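Local coordinates for chitin binding domain (Burkholderia pseudomallei, PDB 3UAM), which probably binds chitin and may cleave polysaccharide chains oxidatively as a lytic polysaccharide monooxygenase, at residues R30-Y35 with G43-L48; A101-H106 with T189-L194; F53-Q58 with T130-K135; G38-G43 with A92-P97. All blocks are in the same frame, centred on the assembly; numbering follows the deposited sequence.

Contact 1: R30-Y35 with G43-L48; sequences RAVYLY and GQVNEL
Val-45 turns both methyl groups toward the flank of helix 30-36, where Ala-31, Val-32 and Tyr-35 receive them. Val-45 CG1 reaches Val-32 CG2 at 3.8 Å and Ala-31 CB at 4.0 Å. Val-45 CG2 comes to 3.4 Å from Ala-31 O, an oxygen that already accepts Tyr-35 N in the helix. The 3.3 Å approach of Val-45 CG2 to Tyr-35 CB is doubtful, because Val-45 was modelled in two conformers. The Tyr-35 ring, its CG anti to the backbone N (chi1 170°), lies oblique to Val-45 CG2. Three residues past the end of helix 42-45, Leu-48 adds CD1, 3.7 Å from Ala-31 CB. The small side chain of Ala-31 is consistent with the close approach of the two short helices, which residues 37-41 connect in this LPMO-type fold: Ala-31 CA and Val-45 CA are 5.3 Å apart. Behind this layer, strand 21-26 supplies Arg-23, which touches both valines, and Leu-48 is backbone-bonded to Tyr-208 of strand 205-215. Arg-30 points elsewhere and forms a salt bridge with Asp-212.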
loop_
_atom_site.group_PDB
_atom_site.type_symbol
_atom_site.label_atom_id
_atom_site.label_comp_id
_atom_site.label_asym_id
_atom_site.label_seq_id
_atom_site.Cartn_x
_atom_site.Cartn_y
_atom_site.Cartn_z
ATOM N N ARG A 30 4.962 8.251 -1.595
ATOM C CA ARG A 30 5.682 8.640 -2.787
ATOM C C ARG A 30 4.753 9.361 -3.760
ATOM O O ARG A 30 5.129 10.389 -4.329
ATOM C CB ARG A 30 6.300 7.412 -3.441
ATOM C CG ARG A 30 7.100 7.704 -4.691
ATOM C CD ARG A 30 7.571 6.434 -5.345
ATOM N NE ARG A 30 8.533 5.686 -4.526
ATOM C CZ ARG A 30 9.124 4.545 -4.924
ATOM N NH1 ARG A 30 8.893 4.061 -6.128
ATOM N NH2 ARG A 30 9.985 3.901 -4.135
ATOM N N ALA A 31 3.545 8.828 -3.934
ATOM C CA ALA A 31 2.597 9.401 -4.896
ATOM C C ALA A 31 2.118 10.777 -4.423
ATOM O O ALA A 31 1.990 11.695 -5.239
ATOM C CB ALA A 31 1.420 8.480 -5.136
ATOM N N VAL A 32 1.863 10.915 -3.121
ATOM C CA VAL A 32 1.462 12.222 -2.543
ATOM C C VAL A 32 2.546 13.277 -2.794
ATOM O O VAL A 32 2.247 14.419 -3.170
ATOM C CB VAL A 32 1.139 12.115 -1.042
ATOM C CG1 VAL A 32 1.081 13.492 -0.372
ATOM C CG2 VAL A 32 -0.177 11.368 -0.864
ATOM N N TYR A 33 3.806 12.897 -2.609
ATOM C CA TYR A 33 4.890 13.830 -2.879
ATOM C C TYR A 33 4.924 14.199 -4.368
ATOM O O TYR A 33 5.220 15.337 -4.705
ATOM C CB TYR A 33 6.239 13.246 -2.492
ATOM C CG TYR A 33 6.724 13.469 -1.086
ATOM C CD1 TYR A 33 6.506 14.660 -0.397
ATOM C CD2 TYR A 33 7.488 12.496 -0.472
ATOM C CE1 TYR A 33 7.018 14.842 0.884
ATOM C CE2 TYR A 33 7.983 12.662 0.792
ATOM C CZ TYR A 33 7.753 13.826 1.462
ATOM O OH TYR A 33 8.310 13.937 2.699
ATOM N N LEU A 34 4.636 13.254 -5.263
ATOM C CA LEU A 34 4.562 13.608 -6.684
ATOM C C LEU A 34 3.407 14.572 -6.956
ATOM O O LEU A 34 3.559 15.541 -7.712
ATOM C CB LEU A 34 4.474 12.369 -7.572
ATOM C CG LEU A 34 5.774 11.560 -7.691
ATOM C CD1 LEU A 34 5.639 10.520 -8.802
ATOM C CD2 LEU A 34 6.987 12.444 -7.934
ATOM N N TYR A 35 2.263 14.322 -6.320
ATOM C CA TYR A 35 1.132 15.261 -6.378
ATOM C C TYR A 35 1.560 16.663 -5.914
ATOM O O TYR A 35 1.281 17.643 -6.582
ATOM C CB TYR A 35 -0.078 14.728 -5.579
ATOM C CG TYR A 35 -1.197 15.718 -5.393
ATOM C CD1 TYR A 35 -2.084 16.002 -6.424
ATOM C CD2 TYR A 35 -1.372 16.378 -4.177
ATOM C CE1 TYR A 35 -3.100 16.924 -6.259
ATOM C CE2 TYR A 35 -2.387 17.309 -4.005
ATOM C CZ TYR A 35 -3.245 17.568 -5.054
ATOM O OH TYR A 35 -4.256 18.470 -4.909
ATOM N N GLY A 43 -6.764 12.427 -8.646
ATOM C CA GLY A 43 -7.312 11.101 -8.955
ATOM C C GLY A 43 -6.212 10.045 -9.002
ATOM O O GLY A 43 -6.285 8.991 -8.357
ATOM N N GLN A 44 -5.168 10.353 -9.757
ATOM C CA GLN A 44 -4.035 9.450 -9.943
ATOM C C GLN A 44 -3.387 8.986 -8.632
ATOM O O GLN A 44 -3.116 7.797 -8.469
ATOM C CB GLN A 44 -2.988 10.129 -10.838
ATOM C CG GLN A 44 -3.421 10.250 -12.304
ATOM C CD GLN A 44 -2.407 10.995 -13.158
ATOM O OE1 GLN A 44 -1.673 11.845 -12.663
ATOM N NE2 GLN A 44 -2.351 10.669 -14.440
ATOM N N VAL A 45 -3.125 9.914 -7.704
ATOM C CA VAL A 45 -2.535 9.586 -6.393
ATOM C C VAL A 45 -3.408 8.605 -5.615
ATOM O O VAL A 45 -2.904 7.754 -4.876
ATOM C CB VAL A 45 -2.345 10.852 -5.525
ATOM C CG1 VAL A 45 -1.902 10.488 -4.108
ATOM C CG2 VAL A 45 -1.322 11.772 -6.169
ATOM N N ASN A 46 -4.722 8.754 -5.790
ATOM C CA ASN A 46 -5.751 8.006 -5.055
ATOM C C ASN A 46 -6.272 6.718 -5.746
ATOM O O ASN A 46 -7.180 6.053 -5.215
ATOM C CB ASN A 46 -6.957 8.924 -4.842
ATOM C CG ASN A 46 -6.764 9.886 -3.689
ATOM O OD1 ASN A 46 -6.722 9.463 -2.541
ATOM N ND2 ASN A 46 -6.597 11.170 -3.987
ATOM N N GLU A 47 -5.690 6.372 -6.902
ATOM C CA GLU A 47 -6.165 5.260 -7.716
ATOM C C GLU A 47 -5.005 4.324 -8.118
ATOM O O GLU A 47 -4.939 3.857 -9.260
ATOM C CB GLU A 47 -6.886 5.787 -8.957
ATOM C CG GLU A 47 -8.217 6.441 -8.662
ATOM C CD GLU A 47 -8.814 7.196 -9.845
ATOM O OE1 GLU A 47 -8.493 6.907 -11.014
ATOM O OE2 GLU A 47 -9.636 8.109 -9.608
ATOM N N LEU A 48 -4.127 4.034 -7.158
ATOM C CA LEU A 48 -3.044 3.103 -7.361
ATOM C C LEU A 48 -3.602 1.719 -7.006
ATOM O O LEU A 48 -3.225 1.096 -6.013
ATOM C CB LEU A 48 -1.822 3.504 -6.541
ATOM C CG LEU A 48 -1.271 4.917 -6.824
ATOM C CD1 LEU A 48 -0.013 5.175 -6.002
ATOM C CD2 LEU A 48 -1.023 5.167 -8.324
#

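Contact 2: A101-H106 with T189-L194; sequences AHWQKH and TGYHVL
Lys-105 and Tyr-191 are the nearest pair along the two backbones, yet their CA atoms are 7.7 Å apart, and no hydrogen bond joins the segments. Residues 101-106 leave helix 98-101 through His-102, whose positive phi turns the chain into an extended run that becomes strand 106-108. Residues 190-194 begin strand 190-200. Strand 205-215 pairs with both of these strands in the mixed sheet of this E-set beta-sandwich, and the loop ahead of strand 106-108 meets strand 190-200 through side chains alone. Lys-105 crosses the Tyr-191 ring at about a right angle and puts CE over one face, 3.6 Å from the centroid, in a CH-pi contact. The chain then bends at the last torsion (chi4 64°), turning NZ back toward its loop. Lys-105 NZ stands almost on the normal of the Tyr-191 ring, 4.7 Å from the centroid, in a cation-pi interaction. Lys-105 NZ also donates to Trp-103 O at 2.6 Å, in the carbonyl plane on a lone pair, and forms a salt bridge with Asp-98. Tyr-191 OH lies 3.7 Å from Trp-103 CD1 and hydrogen-bonds Asp-212. Glu-96 O accepts Trp-103 NE1, and Arg-30 makes a cation-pi contact with that indole.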
loop_
_atom_site.group_PDB
_atom_site.type_symbol
_atom_site.label_atom_id
_atom_site.label_comp_id
_atom_site.label_asym_id
_atom_site.label_seq_id
_atom_site.Cartn_x
_atom_site.Cartn_y
_atom_site.Cartn_z
ATOM N N ALA A 101 15.123 8.299 -9.950
ATOM C CA ALA A 101 14.090 9.182 -9.403
ATOM C C ALA A 101 14.555 9.963 -8.173
ATOM O O ALA A 101 14.051 11.048 -7.920
ATOM C CB ALA A 101 12.848 8.369 -9.042
ATOM N N HIS A 102 15.487 9.401 -7.404
ATOM C CA HIS A 102 15.961 10.037 -6.166
ATOM C C HIS A 102 14.801 10.475 -5.310
ATOM O O HIS A 102 14.629 11.660 -4.979
ATOM C CB HIS A 102 16.900 11.177 -6.507
ATOM C CG HIS A 102 18.007 10.759 -7.438
ATOM N ND1 HIS A 102 18.998 9.931 -7.051
ATOM C CD2 HIS A 102 18.216 11.020 -8.790
ATOM C CE1 HIS A 102 19.819 9.677 -8.101
ATOM N NE2 HIS A 102 19.354 10.355 -9.164
ATOM N N TRP A 103 13.974 9.492 -4.952
ATOM C CA TRP A 103 12.736 9.755 -4.226
ATOM C C TRP A 103 12.995 10.488 -2.943
ATOM O O TRP A 103 14.003 10.242 -2.284
ATOM C CB TRP A 103 12.025 8.465 -3.910
ATOM C CG TRP A 103 11.679 7.683 -5.133
ATOM C CD1 TRP A 103 12.190 6.465 -5.534
ATOM C CD2 TRP A 103 10.740 8.067 -6.186
ATOM N NE1 TRP A 103 11.615 6.072 -6.710
ATOM C CE2 TRP A 103 10.749 6.981 -7.154
ATOM C CE3 TRP A 103 9.900 9.138 -6.386
ATOM C CZ2 TRP A 103 9.942 6.988 -8.273
ATOM C CZ3 TRP A 103 9.097 9.149 -7.525
ATOM C CH2 TRP A 103 9.124 8.107 -8.450
ATOM N N GLN A 104 12.078 11.387 -2.577
ATOM C CA GLN A 104 12.175 12.100 -1.310
ATOM C C GLN A 104 11.907 11.060 -0.238
ATOM O O GLN A 104 10.968 10.275 -0.369
ATOM C CB GLN A 104 11.120 13.199 -1.217
ATOM C CG GLN A 104 11.290 14.365 -2.170
ATOM C CD GLN A 104 10.093 15.308 -2.098
ATOM O OE1 GLN A 104 9.324 15.417 -3.058
ATOM N NE2 GLN A 104 9.905 15.952 -0.948
ATOM N N LYS A 105 12.739 11.045 0.799
ATOM C CA LYS A 105 12.707 9.992 1.809
ATOM C C LYS A 105 12.497 10.583 3.193
ATOM O O LYS A 105 13.169 11.534 3.568
ATOM C CB LYS A 105 14.020 9.206 1.784
ATOM C CG LYS A 105 14.308 8.486 0.469
ATOM C CD LYS A 105 15.767 8.075 0.351
ATOM C CE LYS A 105 16.102 7.540 -1.042
ATOM N NZ LYS A 105 15.971 8.513 -2.163
ATOM N N HIS A 106 11.589 10.015 3.962
ATOM C CA HIS A 106 11.341 10.472 5.330
ATOM C C HIS A 106 12.462 10.053 6.257
ATOM O O HIS A 106 12.809 8.856 6.327
ATOM C CB HIS A 106 10.007 9.910 5.853
ATOM C CG HIS A 106 8.817 10.376 5.077
ATOM N ND1 HIS A 106 8.278 11.582 5.258
ATOM C CD2 HIS A 106 8.091 9.767 4.039
ATOM C CE1 HIS A 106 7.248 11.749 4.412
ATOM N NE2 HIS A 106 7.131 10.632 3.664
ATOM N N THR A 189 19.121 0.470 8.569
ATOM C CA THR A 189 19.906 1.646 8.201
ATOM C C THR A 189 19.715 1.951 6.708
ATOM O O THR A 189 19.483 1.051 5.906
ATOM C CB THR A 189 21.400 1.402 8.442
ATOM O OG1 THR A 189 21.545 0.680 9.665
ATOM C CG2 THR A 189 22.166 2.715 8.536
ATOM N N GLY A 190 19.816 3.227 6.341
ATOM C CA GLY A 190 19.772 3.615 4.931
ATOM C C GLY A 190 18.363 3.591 4.361
ATOM O O GLY A 190 17.388 3.598 5.092
ATOM N N TYR A 191 18.279 3.557 3.035
ATOM C CA TYR A 191 17.002 3.672 2.318
ATOM C C TYR A 191 16.213 2.354 2.379
ATOM O O TYR A 191 16.750 1.255 2.107
ATOM C CB TYR A 191 17.254 4.099 0.866
ATOM C CG TYR A 191 16.054 4.103 -0.065
ATOM C CD1 TYR A 191 14.804 4.557 0.345
ATOM C CD2 TYR A 191 16.199 3.702 -1.374
ATOM C CE1 TYR A 191 13.728 4.557 -0.523
ATOM C CE2 TYR A 191 15.143 3.711 -2.255
ATOM C CZ TYR A 191 13.906 4.136 -1.833
ATOM O OH TYR A 191 12.875 4.125 -2.750
ATOM N N HIS A 192 14.956 2.489 2.790
ATOM C CA HIS A 192 14.015 1.398 2.860
ATOM C C HIS A 192 12.651 1.835 2.408
ATOM O O HIS A 192 12.321 3.046 2.408
ATOM C CB HIS A 192 13.984 0.834 4.259
ATOM C CG HIS A 192 15.219 0.067 4.583
ATOM N ND1 HIS A 192 15.395 -1.207 4.188
ATOM C CD2 HIS A 192 16.409 0.469 5.183
ATOM C CE1 HIS A 192 16.642 -1.611 4.539
ATOM N NE2 HIS A 192 17.255 -0.585 5.155
ATOM N N VAL A 193 11.876 0.865 1.942
ATOM C CA VAL A 193 10.517 1.139 1.509
ATOM C C VAL A 193 9.511 0.471 2.429
ATOM O O VAL A 193 9.641 -0.695 2.749
ATOM C CB VAL A 193 10.318 0.740 0.043
ATOM C CG1 VAL A 193 8.836 0.772 -0.334
ATOM C CG2 VAL A 193 11.175 1.649 -0.832
ATOM N N LEU A 194 8.526 1.251 2.877
ATOM C CA LEU A 194 7.363 0.755 3.587
ATOM C C LEU A 194 6.209 0.764 2.612
ATOM O O LEU A 194 5.789 1.839 2.139
ATOM C CB LEU A 194 7.052 1.656 4.778
ATOM C CG LEU A 194 5.876 1.256 5.698
ATOM C CD1 LEU A 194 6.164 -0.019 6.441
ATOM C CD2 LEU A 194 5.575 2.382 6.686
#

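Contact 3: F53-Q58 with T130-K135. With GOL (glycerol), chain I.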
loop_
_atom_site.group_PDB
_atom_site.type_symbol
_atom_site.label_atom_id
_atom_site.label_comp_id
_atom_site.label_asym_id
_atom_site.label_seq_id
_atom_site.Cartn_x
_atom_site.Cartn_y
_atom_site.Cartn_z
ATOM N N PHE A 53 -3.718 -9.109 -2.448
ATOM C CA PHE A 53 -2.991 -10.305 -1.982
ATOM C C PHE A 53 -1.528 -10.373 -2.444
ATOM O O PHE A 53 -0.934 -11.458 -2.508
ATOM C CB PHE A 53 -3.721 -11.625 -2.298
ATOM C CG PHE A 53 -5.151 -11.688 -1.857
ATOM C CD1 PHE A 53 -5.660 -10.870 -0.879
ATOM C CD2 PHE A 53 -5.994 -12.627 -2.422
ATOM C CE1 PHE A 53 -6.986 -10.978 -0.477
ATOM C CE2 PHE A 53 -7.308 -12.749 -2.024
ATOM C CZ PHE A 53 -7.811 -11.905 -1.053
ATOM N N PHE A 54 -0.930 -9.212 -2.725
ATOM C CA PHE A 54 0.526 -9.104 -2.682
ATOM C C PHE A 54 1.043 -9.837 -1.428
ATOM O O PHE A 54 0.481 -9.656 -0.349
ATOM C CB PHE A 54 0.923 -7.627 -2.651
ATOM C CG PHE A 54 2.392 -7.398 -2.563
ATOM C CD1 PHE A 54 3.019 -7.312 -1.337
ATOM C CD2 PHE A 54 3.138 -7.256 -3.709
ATOM C CE1 PHE A 54 4.383 -7.104 -1.271
ATOM C CE2 PHE A 54 4.491 -7.043 -3.647
ATOM C CZ PHE A 54 5.110 -6.961 -2.429
ATOM N N PRO A 55 2.119 -10.639 -1.549
ATOM C CA PRO A 55 3.013 -10.797 -2.691
ATOM C C PRO A 55 2.655 -11.928 -3.651
ATOM O O PRO A 55 3.517 -12.378 -4.403
ATOM C CB PRO A 55 4.355 -11.089 -2.009
ATOM C CG PRO A 55 3.977 -11.918 -0.831
ATOM C CD PRO A 55 2.672 -11.306 -0.349
ATOM N N ALA A 56 1.396 -12.369 -3.679
ATOM C CA ALA A 56 1.004 -13.410 -4.628
ATOM C C ALA A 56 1.219 -12.869 -6.053
ATOM O O ALA A 56 1.281 -11.640 -6.259
ATOM C CB ALA A 56 -0.447 -13.843 -4.400
ATOM N N THR A 57 1.413 -13.773 -7.014
ATOM C CA THR A 57 1.598 -13.383 -8.419
ATOM C C THR A 57 0.501 -13.940 -9.341
ATOM O O THR A 57 0.727 -14.086 -10.568
ATOM C CB THR A 57 2.936 -13.913 -8.946
ATOM O OG1 THR A 57 2.959 -15.330 -8.759
ATOM C CG2 THR A 57 4.124 -13.280 -8.190
ATOM N N GLN A 58 -0.639 -14.327 -8.780
ATOM C CA GLN A 58 -1.693 -15.015 -9.537
ATOM C C GLN A 58 -3.043 -14.438 -9.101
ATOM O O GLN A 58 -3.179 -13.988 -7.962
ATOM C CB GLN A 58 -1.675 -16.526 -9.251
ATOM C CG GLN A 58 -2.315 -16.866 -7.898
ATOM C CD GLN A 58 -1.920 -18.228 -7.330
ATOM O OE1 GLN A 58 -0.766 -18.423 -6.899
ATOM N NE2 GLN A 58 -2.876 -19.163 -7.291
ATOM N N THR A 130 -2.292 -3.728 5.372
ATOM C CA THR A 130 -1.071 -4.470 5.605
ATOM C C THR A 130 0.107 -3.531 5.334
ATOM O O THR A 130 0.024 -2.677 4.428
ATOM C CB THR A 130 -0.953 -5.672 4.656
ATOM O OG1 THR A 130 -2.012 -6.610 4.916
ATOM C CG2 THR A 130 0.347 -6.382 4.932
ATOM N N TYR A 131 1.160 -3.667 6.137
ATOM C CA TYR A 131 2.368 -2.878 5.986
ATOM C C TYR A 131 3.559 -3.816 5.814
ATOM O O TYR A 131 3.828 -4.633 6.659
ATOM C CB TYR A 131 2.552 -1.943 7.168
ATOM C CG TYR A 131 1.382 -0.996 7.313
ATOM C CD1 TYR A 131 1.373 0.213 6.632
ATOM C CD2 TYR A 131 0.277 -1.322 8.092
ATOM C CE1 TYR A 131 0.312 1.085 6.735
ATOM C CE2 TYR A 131 -0.786 -0.443 8.207
ATOM C CZ TYR A 131 -0.764 0.763 7.511
ATOM O OH TYR A 131 -1.805 1.670 7.563
ATOM N N TRP A 132 4.259 -3.654 4.704
ATOM C CA TRP A 132 5.398 -4.479 4.317
ATOM C C TRP A 132 6.656 -3.642 4.310
ATOM O O TRP A 132 6.625 -2.460 3.929
ATOM C CB TRP A 132 5.185 -5.049 2.895
ATOM C CG TRP A 132 3.884 -5.797 2.695
ATOM C CD1 TRP A 132 2.661 -5.289 2.254
ATOM C CD2 TRP A 132 3.640 -7.233 2.937
ATOM N NE1 TRP A 132 1.712 -6.306 2.194
ATOM C CE2 TRP A 132 2.242 -7.480 2.606
ATOM C CE3 TRP A 132 4.418 -8.285 3.380
ATOM C CZ2 TRP A 132 1.664 -8.735 2.749
ATOM C CZ3 TRP A 132 3.830 -9.543 3.516
ATOM C CH2 TRP A 132 2.484 -9.765 3.184
ATOM N N ILE A 133 7.779 -4.254 4.678
ATOM C CA ILE A 133 9.027 -3.533 4.849
ATOM C C ILE A 133 10.125 -4.279 4.071
ATOM O O ILE A 133 10.172 -5.530 4.048
ATOM C CB ILE A 133 9.409 -3.389 6.343
ATOM C CG1 ILE A 133 10.632 -2.489 6.521
ATOM C CG2 ILE A 133 9.691 -4.750 6.965
ATOM C CD1 ILE A 133 10.409 -1.028 6.251
ATOM N N THR A 134 10.993 -3.488 3.441
ATOM C CA THR A 134 12.118 -4.006 2.701
ATOM C C THR A 134 13.089 -4.677 3.659
ATOM O O THR A 134 13.211 -4.312 4.830
ATOM C CB THR A 134 12.835 -2.905 1.882
ATOM O OG1 THR A 134 13.021 -1.724 2.691
ATOM C CG2 THR A 134 12.034 -2.532 0.639
ATOM N N LYS A 135 13.775 -5.681 3.148
ATOM C CA LYS A 135 14.763 -6.412 3.913
ATOM C C LYS A 135 16.017 -5.566 4.104
ATOM O O LYS A 135 16.344 -4.715 3.253
ATOM C CB LYS A 135 15.181 -7.680 3.170
ATOM C CG LYS A 135 14.069 -8.648 2.799
ATOM C CD LYS A 135 14.681 -9.840 2.071
ATOM C CE LYS A 135 13.605 -10.840 1.642
ATOM N NZ LYS A 135 14.131 -11.782 0.616
HETATM C C1 GOL I . -2.208 -7.216 -0.570
HETATM O O1 GOL I . -3.527 -6.937 -0.929
HETATM C C2 GOL I . -2.042 -7.376 0.900
HETATM O O2 GOL I . -0.626 -7.163 0.982
HETATM C C3 GOL I . -2.412 -8.761 1.424
HETATM O O3 GOL I . -3.773 -9.128 1.250
#
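A glycerol, probably from the crystallisation liquor, occupies a site between Phe-54 of the loop 53-58 and Trp-132 of strand 126-133. Its O2 bridges the two segments, accepting Trp-132 NE1 at 2.8 Å while donating to Phe-54 O at 3.0 Å. The O1 hydroxyl takes Phe-53 N at 2.7 Å in a fairly straight bond (160°), and Asp-199 of strand 190-200 completes the grip. Beside the ligand the aromatic pair is edge-to-face: the edge of Phe-54 is directed at the five-membered ring of Trp-132, with centroids 5.2 Å apart and planes at 75°. The indole is sandwiched, because Thr-130 CG2, two residues back on the same strand, covers its other face. The loop packs against the mixed sheet where strand 126-133 pairs with 190-200, and Phe-54 also touches Leu-195. A cis peptide bond precedes Pro-55, whose CD lies 3.9 Å from Trp-132 CH2. Pro-55 CB in turn sits over the centre of the Phe-54 ring. Pro-55 O and Ala-56 O both bind the guanidinium of Arg-146.

Contact 4: G38-G43 with A92-P97; sequences GRLDFG and AQLNEP
A single arginine is held at both ends by one glutamine amide: Gln-93 accepts from the guanidinium of Arg-39 and donates to that residue's own carbonyl oxygen. Gln-93 OE1 receives Arg-39 NE at 3.0 Å and Arg-39 NH2 at 3.1 Å, a side-on grip in which both nitrogens converge on one atom. The oxygen lies at the edge of the guanidinium, nearly in its plane, and both donors approach it from the same face of the amide, whose plane is turned 35° from the guanidinium. A bend in the arginine chain (chi3 44°) swings the group back over to the glutamine. On the other arm of the amide, Gln-93 NE2 bonds Arg-39 O at 3.0 Å and nearly straight (166°), although it arrives from above the carbonyl plane. NE2 also bonds Ala-90 O, so the amide has partners on both its atoms and its rotation is well defined. Leu-40 extends the contact inward, with CD2 3.7 Å from Gln-93 NE2 and CD1 4.1 Å from Leu-94 CD1. The residues 38-43 link helix 30-36, which ends in a Schellman motif at Gly-38, to helix 42-45, N-capped by Asp-41. Across from them, the 3-10 turn 92-95 precedes helix 98-101, and Leu-34 of helix 30-36 touches Arg-39, Leu-40 and Leu-94.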
loop_
_atom_site.group_PDB
_atom_site.type_symbol
_atom_site.label_atom_id
_atom_site.label_comp_id
_atom_site.label_asym_id
_atom_site.label_seq_id
_atom_site.Cartn_x
_atom_site.Cartn_y
_atom_site.Cartn_z
ATOM N N GLY A 38 3.333 18.704 -8.413
ATOM C CA GLY A 38 2.609 18.926 -9.661
ATOM C C GLY A 38 2.749 17.852 -10.745
ATOM O O GLY A 38 2.391 18.099 -11.891
ATOM N N ARG A 39 3.227 16.652 -10.394
ATOM C CA ARG A 39 3.523 15.609 -11.391
ATOM C C ARG A 39 2.472 14.502 -11.482
ATOM O O ARG A 39 2.510 13.696 -12.400
ATOM C CB ARG A 39 4.916 15.014 -11.107
ATOM C CG ARG A 39 6.008 16.101 -11.123
ATOM C CD ARG A 39 7.374 15.595 -10.743
ATOM N NE ARG A 39 7.696 14.330 -11.391
ATOM C CZ ARG A 39 8.795 13.628 -11.134
ATOM N NH1 ARG A 39 9.689 14.091 -10.270
ATOM N NH2 ARG A 39 9.021 12.476 -11.755
ATOM N N LEU A 40 1.560 14.435 -10.517
ATOM C CA LEU A 40 0.391 13.574 -10.608
ATOM C C LEU A 40 -0.831 14.357 -10.207
ATOM O O LEU A 40 -0.741 15.224 -9.335
ATOM C CB LEU A 40 0.521 12.392 -9.656
ATOM C CG LEU A 40 1.529 11.294 -9.996
ATOM C CD1 LEU A 40 1.535 10.249 -8.887
ATOM C CD2 LEU A 40 1.205 10.651 -11.335
ATOM N N ASP A 41 -1.987 14.065 -10.789
ATOM C CA ASP A 41 -3.188 14.754 -10.316
ATOM C C ASP A 41 -3.808 14.008 -9.130
ATOM O O ASP A 41 -3.350 12.946 -8.757
ATOM C CB ASP A 41 -4.191 15.026 -11.443
ATOM C CG ASP A 41 -4.689 13.779 -12.105
ATOM O OD1 ASP A 41 -4.981 12.795 -11.405
ATOM O OD2 ASP A 41 -4.822 13.798 -13.346
ATOM N N PHE A 42 -4.838 14.585 -8.528
ATOM C CA PHE A 42 -5.434 14.024 -7.322
ATOM C C PHE A 42 -6.025 12.626 -7.544
ATOM O O PHE A 42 -5.823 11.741 -6.716
ATOM C CB PHE A 42 -6.513 14.985 -6.782
ATOM C CG PHE A 42 -7.022 14.633 -5.413
ATOM C CD1 PHE A 42 -6.240 14.881 -4.298
ATOM C CD2 PHE A 42 -8.283 14.073 -5.240
ATOM C CE1 PHE A 42 -6.700 14.583 -3.022
ATOM C CE2 PHE A 42 -8.752 13.766 -3.974
ATOM C CZ PHE A 42 -7.962 14.034 -2.862
ATOM N N GLY A 43 -6.764 12.427 -8.646
ATOM C CA GLY A 43 -7.312 11.101 -8.955
ATOM C C GLY A 43 -6.212 10.045 -9.002
ATOM O O GLY A 43 -6.285 8.991 -8.357
ATOM N N ALA A 92 2.889 5.853 -14.082
ATOM C CA ALA A 92 4.096 5.068 -14.407
ATOM C C ALA A 92 5.386 5.629 -13.826
ATOM O O ALA A 92 6.316 4.865 -13.569
ATOM C CB ALA A 92 4.247 4.902 -15.920
ATOM N N GLN A 93 5.456 6.952 -13.643
ATOM C CA GLN A 93 6.585 7.615 -12.964
ATOM C C GLN A 93 6.972 6.919 -11.662
ATOM O O GLN A 93 8.148 6.842 -11.303
ATOM C CB GLN A 93 6.221 9.071 -12.599
ATOM C CG GLN A 93 6.235 10.057 -13.743
ATOM C CD GLN A 93 5.567 11.402 -13.402
ATOM O OE1 GLN A 93 6.243 12.394 -13.180
ATOM N NE2 GLN A 93 4.230 11.422 -13.349
ATOM N N LEU A 94 5.963 6.429 -10.949
ATOM C CA LEU A 94 6.164 5.853 -9.628
ATOM C C LEU A 94 7.096 4.653 -9.596
ATOM O O LEU A 94 7.714 4.410 -8.578
ATOM C CB LEU A 94 4.818 5.480 -9.000
ATOM C CG LEU A 94 3.961 6.694 -8.602
ATOM C CD1 LEU A 94 2.502 6.267 -8.523
ATOM C CD2 LEU A 94 4.417 7.323 -7.279
ATOM N N ASN A 95 7.185 3.930 -10.705
ATOM C CA ASN A 95 7.978 2.702 -10.794
ATOM C C ASN A 95 9.453 2.870 -11.109
ATOM O O ASN A 95 10.201 1.881 -11.137
ATOM C CB ASN A 95 7.352 1.785 -11.853
ATOM C CG ASN A 95 5.944 1.369 -11.481
ATOM O OD1 ASN A 95 5.679 1.046 -10.312
ATOM N ND2 ASN A 95 5.031 1.393 -12.449
ATOM N N GLU A 96 9.876 4.104 -11.360
ATOM C CA GLU A 96 11.273 4.347 -11.595
ATOM C C GLU A 96 12.099 3.957 -10.364
ATOM O O GLU A 96 11.690 4.159 -9.238
ATOM C CB GLU A 96 11.523 5.809 -11.970
ATOM C CG GLU A 96 10.903 6.197 -13.298
ATOM C CD GLU A 96 11.499 5.461 -14.490
ATOM O OE1 GLU A 96 12.676 5.018 -14.448
ATOM O OE2 GLU A 96 10.776 5.357 -15.499
ATOM N N PRO A 97 13.287 3.403 -10.594
ATOM C CA PRO A 97 14.167 3.077 -9.493
ATOM C C PRO A 97 14.736 4.331 -8.885
ATOM O O PRO A 97 14.816 5.372 -9.565
ATOM C CB PRO A 97 15.286 2.278 -10.171
ATOM C CG PRO A 97 15.366 2.864 -11.534
ATOM C CD PRO A 97 13.947 3.230 -11.901
#

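Contacts 1 and 4 have centres about 6 Å apart, share Gly-43 and helix 42-45, and alternate along the chain. Contact 1 closes before contacts 2 and 3 open, contact 4 closes before contact 2 opens, and contact 3 alternates with contacts 2 and 4. Contact 2 lies about 17 Å from contact 1 and 16 Å from contact 4 between centres; it touches contact 4 mainly through Trp-103 and contact 1 through Trp-103, Gln-104, His-106 and Tyr-191. Contact 3, across the chain's centre from contact 1 and about 19 Å away between centres, meets contact 2 where strands 126-133 and 190-200 pair. Early helices and later strands thus join in one compact LPMO-type fold.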